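PDB 3U0J: type III effector HopU1 from Pseudomonas syringae pv. tomato, which acts as an ADP-ribosyltransferase that probably transfers ADP-ribose from NAD+ to arginine side chains of target proteins in the host plant. Local coordinates for residues N121-L126 and P146-L151; M198-I203 and F220-K225. All coordinates share one frame; numbering follows the deposited sequence.

Interaction 1 (N121-L126 and P146-L151)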
loop_
_atom_site.group_PDB
_atom_site.type_symbol
_atom_site.label_atom_id
_atom_site.label_comp_id
_atom_site.label_asym_id
_atom_site.label_seq_id
_atom_site.Cartn_x
_atom_site.Cartn_y
_atom_site.Cartn_z
ATOM N N ASN A 121 0.899 6.586 5.249
ATOM C CA ASN A 121 -0.106 6.977 4.267
ATOM C C ASN A 121 -0.625 8.365 4.574
ATOM O O ASN A 121 -0.642 9.226 3.697
ATOM C CB ASN A 121 -1.260 5.979 4.237
ATOM C CG ASN A 121 -0.896 4.692 3.528
ATOM O OD1 ASN A 121 0.180 4.573 2.948
ATOM N ND2 ASN A 121 -1.791 3.724 3.572
ATOM N N ASN A 122 -1.019 8.590 5.828
ATOM C CA ASN A 122 -1.507 9.895 6.233
ATOM C C ASN A 122 -0.480 10.999 6.000
ATOM O O ASN A 122 -0.819 12.077 5.495
ATOM C CB ASN A 122 -1.996 9.874 7.679
ATOM C CG ASN A 122 -3.449 9.459 7.782
ATOM O OD1 ASN A 122 -4.024 8.983 6.812
ATOM N ND2 ASN A 122 -4.048 9.639 8.948
ATOM N N TYR A 123 0.768 10.724 6.370
ATOM C CA TYR A 123 1.872 11.644 6.117
ATOM C C TYR A 123 1.966 12.003 4.628
ATOM O O TYR A 123 1.972 13.162 4.262
ATOM C CB TYR A 123 3.209 11.057 6.594
ATOM C CG TYR A 123 4.382 11.799 6.015
ATOM C CD1 TYR A 123 4.987 11.373 4.835
ATOM C CD2 TYR A 123 4.865 12.952 6.616
ATOM C CE1 TYR A 123 6.059 12.062 4.289
ATOM C CE2 TYR A 123 5.929 13.653 6.074
ATOM C CZ TYR A 123 6.522 13.207 4.913
ATOM O OH TYR A 123 7.572 13.912 4.367
ATOM N N LEU A 124 2.027 10.998 3.763
ATOM C CA LEU A 124 2.078 11.271 2.334
ATOM C C LEU A 124 0.897 12.092 1.823
ATOM O O LEU A 124 1.086 12.938 0.951
ATOM C CB LEU A 124 2.197 9.983 1.526
ATOM C CG LEU A 124 3.527 9.258 1.653
ATOM C CD1 LEU A 124 3.424 7.857 1.052
ATOM C CD2 LEU A 124 4.608 10.064 0.987
ATOM N N ARG A 125 -0.315 11.839 2.333
ATOM C CA ARG A 125 -1.490 12.582 1.858
ATOM C C ARG A 125 -1.486 14.029 2.354
ATOM O O ARG A 125 -2.009 14.895 1.682
ATOM C CB ARG A 125 -2.836 11.917 2.210
ATOM C CG ARG A 125 -2.857 10.416 2.311
ATOM C CD ARG A 125 -4.037 9.760 1.593
ATOM N NE ARG A 125 -5.246 9.691 2.399
ATOM C CZ ARG A 125 -6.301 8.914 2.117
ATOM N NH1 ARG A 125 -6.286 8.116 1.049
ATOM N NH2 ARG A 125 -7.375 8.920 2.912
ATOM N N LEU A 126 -0.908 14.290 3.522
ATOM C CA LEU A 126 -0.908 15.642 4.085
ATOM C C LEU A 126 0.283 16.475 3.645
ATOM O O LEU A 126 0.229 17.696 3.609
ATOM C CB LEU A 126 -0.914 15.594 5.609
ATOM C CG LEU A 126 -2.118 14.889 6.235
ATOM C CD1 LEU A 126 -2.011 14.939 7.763
ATOM C CD2 LEU A 126 -3.453 15.496 5.748
ATOM N N PRO A 146 13.075 6.515 5.355
ATOM C CA PRO A 146 13.723 5.225 5.123
ATOM C C PRO A 146 12.718 4.156 4.706
ATOM O O PRO A 146 13.055 3.294 3.916
ATOM C CB PRO A 146 14.318 4.886 6.485
ATOM C CG PRO A 146 14.435 6.159 7.182
ATOM C CD PRO A 146 13.315 7.008 6.720
ATOM N N HIS A 147 11.495 4.220 5.216
ATOM C CA HIS A 147 10.468 3.245 4.858
ATOM C C HIS A 147 9.761 3.617 3.551
ATOM O O HIS A 147 9.422 2.751 2.733
ATOM C CB HIS A 147 9.440 3.109 5.985
ATOM C CG HIS A 147 8.283 2.218 5.648
ATOM N ND1 HIS A 147 8.323 0.849 5.822
ATOM C CD2 HIS A 147 7.049 2.499 5.160
ATOM C CE1 HIS A 147 7.167 0.326 5.453
ATOM N NE2 HIS A 147 6.374 1.304 5.049
ATOM N N ILE A 148 9.517 4.904 3.358
ATOM C CA ILE A 148 8.829 5.299 2.146
ATOM C C ILE A 148 9.676 4.866 0.969
ATOM O O ILE A 148 9.169 4.303 -0.004
ATOM C CB ILE A 148 8.563 6.808 2.096
ATOM C CG1 ILE A 148 7.501 7.174 3.139
ATOM C CG2 ILE A 148 8.096 7.191 0.728
ATOM C CD1 ILE A 148 7.334 8.652 3.386
ATOM N N LYS A 149 10.980 5.098 1.091
ATOM C CA LYS A 149 11.894 4.812 0.007
ATOM C C LYS A 149 11.995 3.315 -0.184
ATOM O O LYS A 149 11.953 2.832 -1.306
ATOM C CB LYS A 149 13.273 5.453 0.234
ATOM C CG LYS A 149 13.236 6.973 0.427
ATOM C CD LYS A 149 14.598 7.617 0.180
ATOM C CE LYS A 149 15.707 7.005 1.053
ATOM N NZ LYS A 149 17.073 7.509 0.694
ATOM N N MET A 150 12.101 2.568 0.909
ATOM C CA MET A 150 12.266 1.132 0.785
ATOM C C MET A 150 11.048 0.528 0.104
ATOM O O MET A 150 11.197 -0.302 -0.794
ATOM C CB MET A 150 12.547 0.470 2.134
ATOM C CG MET A 150 13.409 -0.808 2.033
ATOM S SD MET A 150 14.895 -0.723 0.992
ATOM C CE MET A 150 15.023 -2.435 0.699
ATOM N N LEU A 151 9.849 0.963 0.498
ATOM C CA LEU A 151 8.618 0.416 -0.084
ATOM C C LEU A 151 8.537 0.765 -1.569
ATOM O O LEU A 151 8.206 -0.086 -2.405
ATOM C CB LEU A 151 7.381 0.946 0.632
ATOM C CG LEU A 151 6.238 -0.034 0.928
ATOM C CD1 LEU A 151 4.899 0.659 0.861
ATOM C CD2 LEU A 151 6.237 -1.239 0.029
#
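I148 reaches from helix 145-162 to Y123 and L124 on helix 116-126, and its terminal methyl makes the whole contact. The side chain is extended (chi2 169°), which carries CD1 out to both partners. CD1 lies 3.8 Å from CE1 of Y123, meeting the ring obliquely, while the tyrosine and isoleucine side chains cross at about a right angle. On the next residue, CD2 of L124 comes within 3.9 Å of I148 CD1; here the two side chains slide past each other in opposite directions. With the CA atoms of L124 and I148 9.0 Å apart, branched aliphatic residues are long enough to bridge the helices without polar atoms, and no hydrogen bond joins them. Tyrosine serves two environments: with CG anti to the backbone N (chi1 164°), its CD1 and CE1 lie against the isoleucine methyl, while OH is hydrogen-bonded to D141 N and H140 ND1, in the connection between the helices. I148 also packs on V120, one turn before L124, and on M246, while L124 rests on F197; the pair of helices thereby meets the loop that leads into strand 199-201, with helices 41-52 and 89-99 also packing on helix 145-162.

Interaction 2 (M198-I203 and F220-K225)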
loop_
_atom_site.group_PDB
_atom_site.type_symbol
_atom_site.label_atom_id
_atom_site.label_comp_id
_atom_site.label_asym_id
_atom_site.label_seq_id
_atom_site.Cartn_x
_atom_site.Cartn_y
_atom_site.Cartn_z
ATOM N N MET A 198 -1.660 3.043 -2.747
ATOM C CA MET A 198 -2.977 2.414 -2.822
ATOM C C MET A 198 -2.915 0.903 -2.709
ATOM O O MET A 198 -2.047 0.234 -3.292
ATOM C CB MET A 198 -3.747 2.789 -4.077
ATOM C CG MET A 198 -5.254 2.612 -3.870
ATOM S SD MET A 198 -6.241 2.792 -5.352
ATOM C CE MET A 198 -6.188 4.552 -5.586
ATOM N N SER A 199 -3.844 0.364 -1.938
ATOM C CA SER A 199 -3.883 -1.061 -1.689
ATOM C C SER A 199 -5.174 -1.586 -2.256
ATOM O O SER A 199 -6.239 -1.019 -2.022
ATOM C CB SER A 199 -3.823 -1.329 -0.192
ATOM O OG SER A 199 -4.027 -2.699 0.071
ATOM N N THR A 200 -5.090 -2.664 -3.012
ATOM C CA THR A 200 -6.258 -3.161 -3.723
ATOM C C THR A 200 -6.263 -4.681 -3.678
ATOM O O THR A 200 -5.258 -5.291 -3.312
ATOM C CB THR A 200 -6.244 -2.690 -5.199
ATOM O OG1 THR A 200 -5.232 -3.406 -5.931
ATOM C CG2 THR A 200 -5.980 -1.175 -5.293
ATOM N N THR A 201 -7.375 -5.303 -4.046
ATOM C CA THR A 201 -7.410 -6.761 -4.028
ATOM C C THR A 201 -7.955 -7.324 -5.329
ATOM O O THR A 201 -8.848 -6.746 -5.926
ATOM C CB THR A 201 -8.230 -7.297 -2.849
ATOM O OG1 THR A 201 -8.219 -8.724 -2.881
ATOM C CG2 THR A 201 -9.638 -6.842 -2.968
ATOM N N ARG A 202 -7.403 -8.447 -5.769
ATOM C CA ARG A 202 -7.921 -9.130 -6.951
ATOM C C ARG A 202 -9.303 -9.764 -6.727
ATOM O O ARG A 202 -10.059 -9.987 -7.674
ATOM C CB ARG A 202 -6.948 -10.207 -7.394
ATOM C CG ARG A 202 -5.871 -9.717 -8.317
ATOM C CD ARG A 202 -4.938 -10.867 -8.680
ATOM N NE ARG A 202 -3.983 -11.094 -7.605
ATOM C CZ ARG A 202 -2.774 -11.617 -7.784
ATOM N NH1 ARG A 202 -2.388 -11.979 -9.009
ATOM N NH2 ARG A 202 -1.954 -11.769 -6.743
ATOM N N ILE A 203 -9.624 -10.048 -5.472
ATOM C CA ILE A 203 -10.832 -10.776 -5.139
ATOM C C ILE A 203 -11.989 -9.845 -4.754
ATOM O O ILE A 203 -11.955 -9.189 -3.699
ATOM C CB ILE A 203 -10.558 -11.747 -3.982
ATOM C CG1 ILE A 203 -9.216 -12.469 -4.189
ATOM C CG2 ILE A 203 -11.698 -12.728 -3.831
ATOM C CD1 ILE A 203 -8.632 -13.084 -2.888
ATOM N N PHE A 220 -14.697 0.432 -5.447
ATOM C CA PHE A 220 -13.903 0.889 -6.570
ATOM C C PHE A 220 -13.534 -0.293 -7.435
ATOM O O PHE A 220 -12.935 -1.262 -6.964
ATOM C CB PHE A 220 -12.627 1.563 -6.085
ATOM C CG PHE A 220 -12.850 2.901 -5.468
ATOM C CD1 PHE A 220 -12.859 4.037 -6.239
ATOM C CD2 PHE A 220 -13.051 3.030 -4.108
ATOM C CE1 PHE A 220 -13.063 5.290 -5.664
ATOM C CE2 PHE A 220 -13.249 4.287 -3.533
ATOM C CZ PHE A 220 -13.250 5.413 -4.321
ATOM N N GLN A 221 -13.897 -0.222 -8.708
ATOM C CA GLN A 221 -13.489 -1.250 -9.634
ATOM C C GLN A 221 -12.445 -0.643 -10.518
ATOM O O GLN A 221 -12.747 0.196 -11.362
ATOM C CB GLN A 221 -14.656 -1.722 -10.465
ATOM C CG GLN A 221 -14.257 -2.737 -11.500
ATOM C CD GLN A 221 -15.432 -3.153 -12.331
ATOM O OE1 GLN A 221 -16.444 -3.627 -11.801
ATOM N NE2 GLN A 221 -15.319 -2.974 -13.644
ATOM N N ILE A 222 -11.206 -1.059 -10.304
ATOM C CA ILE A 222 -10.052 -0.416 -10.910
ATOM C C ILE A 222 -9.405 -1.347 -11.916
ATOM O O ILE A 222 -9.162 -2.524 -11.629
ATOM C CB ILE A 222 -9.028 -0.098 -9.830
ATOM C CG1 ILE A 222 -9.728 0.553 -8.643
ATOM C CG2 ILE A 222 -7.920 0.751 -10.376
ATOM C CD1 ILE A 222 -8.810 0.853 -7.494
ATOM N N SER A 223 -9.149 -0.837 -13.109
ATOM C CA SER A 223 -8.354 -1.593 -14.052
ATOM C C SER A 223 -6.987 -0.926 -14.161
ATOM O O SER A 223 -6.874 0.284 -14.405
ATOM C CB SER A 223 -9.043 -1.704 -15.409
ATOM O OG SER A 223 -9.044 -0.460 -16.068
ATOM N N LEU A 224 -5.950 -1.729 -13.947
ATOM C CA LEU A 224 -4.604 -1.222 -13.825
ATOM C C LEU A 224 -3.820 -1.560 -15.066
ATOM O O LEU A 224 -3.922 -2.673 -15.604
ATOM C CB LEU A 224 -3.924 -1.872 -12.622
ATOM C CG LEU A 224 -4.596 -1.632 -11.271
ATOM C CD1 LEU A 224 -4.116 -2.643 -10.253
ATOM C CD2 LEU A 224 -4.328 -0.209 -10.792
ATOM N N LYS A 225 -3.029 -0.602 -15.518
ATOM C CA LYS A 225 -2.044 -0.896 -16.532
ATOM C C LYS A 225 -0.800 -1.465 -15.849
ATOM O O LYS A 225 -0.111 -2.326 -16.404
ATOM C CB LYS A 225 -1.698 0.366 -17.315
ATOM C CG LYS A 225 -2.891 1.008 -17.992
ATOM C CD LYS A 225 -2.480 2.224 -18.814
ATOM C CE LYS A 225 -3.661 2.810 -19.558
ATOM N NZ LYS A 225 -3.232 3.907 -20.470
#
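No flat group stands between M198, T200 and I222, the three residues that touch; two methyls and a thioether sulfur do the work, and the aromatic rings lie around them. F250, on strand 248-257, is touched by M198 and I222 and also by L224. The ring of F220 turns elsewhere, meeting Y192 with the planes about 35° apart and packing on I172 and L267.

At the centre, CD1 of I222 is 3.9 Å from SD of M198 and 4.1 Å from CG2 of T200. Both partners lie aslant to the isoleucine. The methionine, unbranched and flexible, is extended through chi1 and chi2, which carries its polarisable sulfur to the methyl; the bend at chi3 only turns CE. Threonine suits a position with two demands: at chi1 72° its OG1 takes the site between N and C, where it is hydrogen-bonded to I242 O, and CG2 is left for I222.

Strand 199-201 belongs to a three-stranded antiparallel sheet and strand 218-224 to a mixed five-stranded one, so the contact packs side chains between two sheets, as in the core of the ADP-ribosyltransferase fold. S199, T200 and T201 probably correspond to the Ser-Thr-Ser motif of arginine-specific relatives, here Ser-Thr-Thr; S199 OG has a weak hydrogen bond to E241 OE2, as expected if E241 belongs to the family's glutamate motif. Strand 167-172 reaches both segments, with backbone hydrogen bonds between Y169 and T201 and between R170 and F220.

At the end of the strand T201 forms an ST turn: I203 N donates to T201 OG1 at 3.2 Å, with an N-H...O angle of 162°. The same oxygen is hydrogen-bonded to E239 O, and R202 makes a salt bridge with D229 on strand 227-229.

How the interactions relate
Both contacts are buried, apolar and without hydrogen bonds between their segments, and each turns on the CD1 methyl of one isoleucine. They join different elements: interaction 1 packs helix against helix, whereas interaction 2 brings together strands from two sheets. An aromatic ring takes part directly in the first, but in the second the rings lie around the contact and a sulfur atom takes that place. The tyrosine OH of interaction 1 is bonded in the connection between the helices; the threonine OG1 of interaction 2 is bonded to the neighbouring strand at I242. The centres are 20 Å apart, on opposite sides of the chain's centre, although their nearest atoms come within about 6 Å.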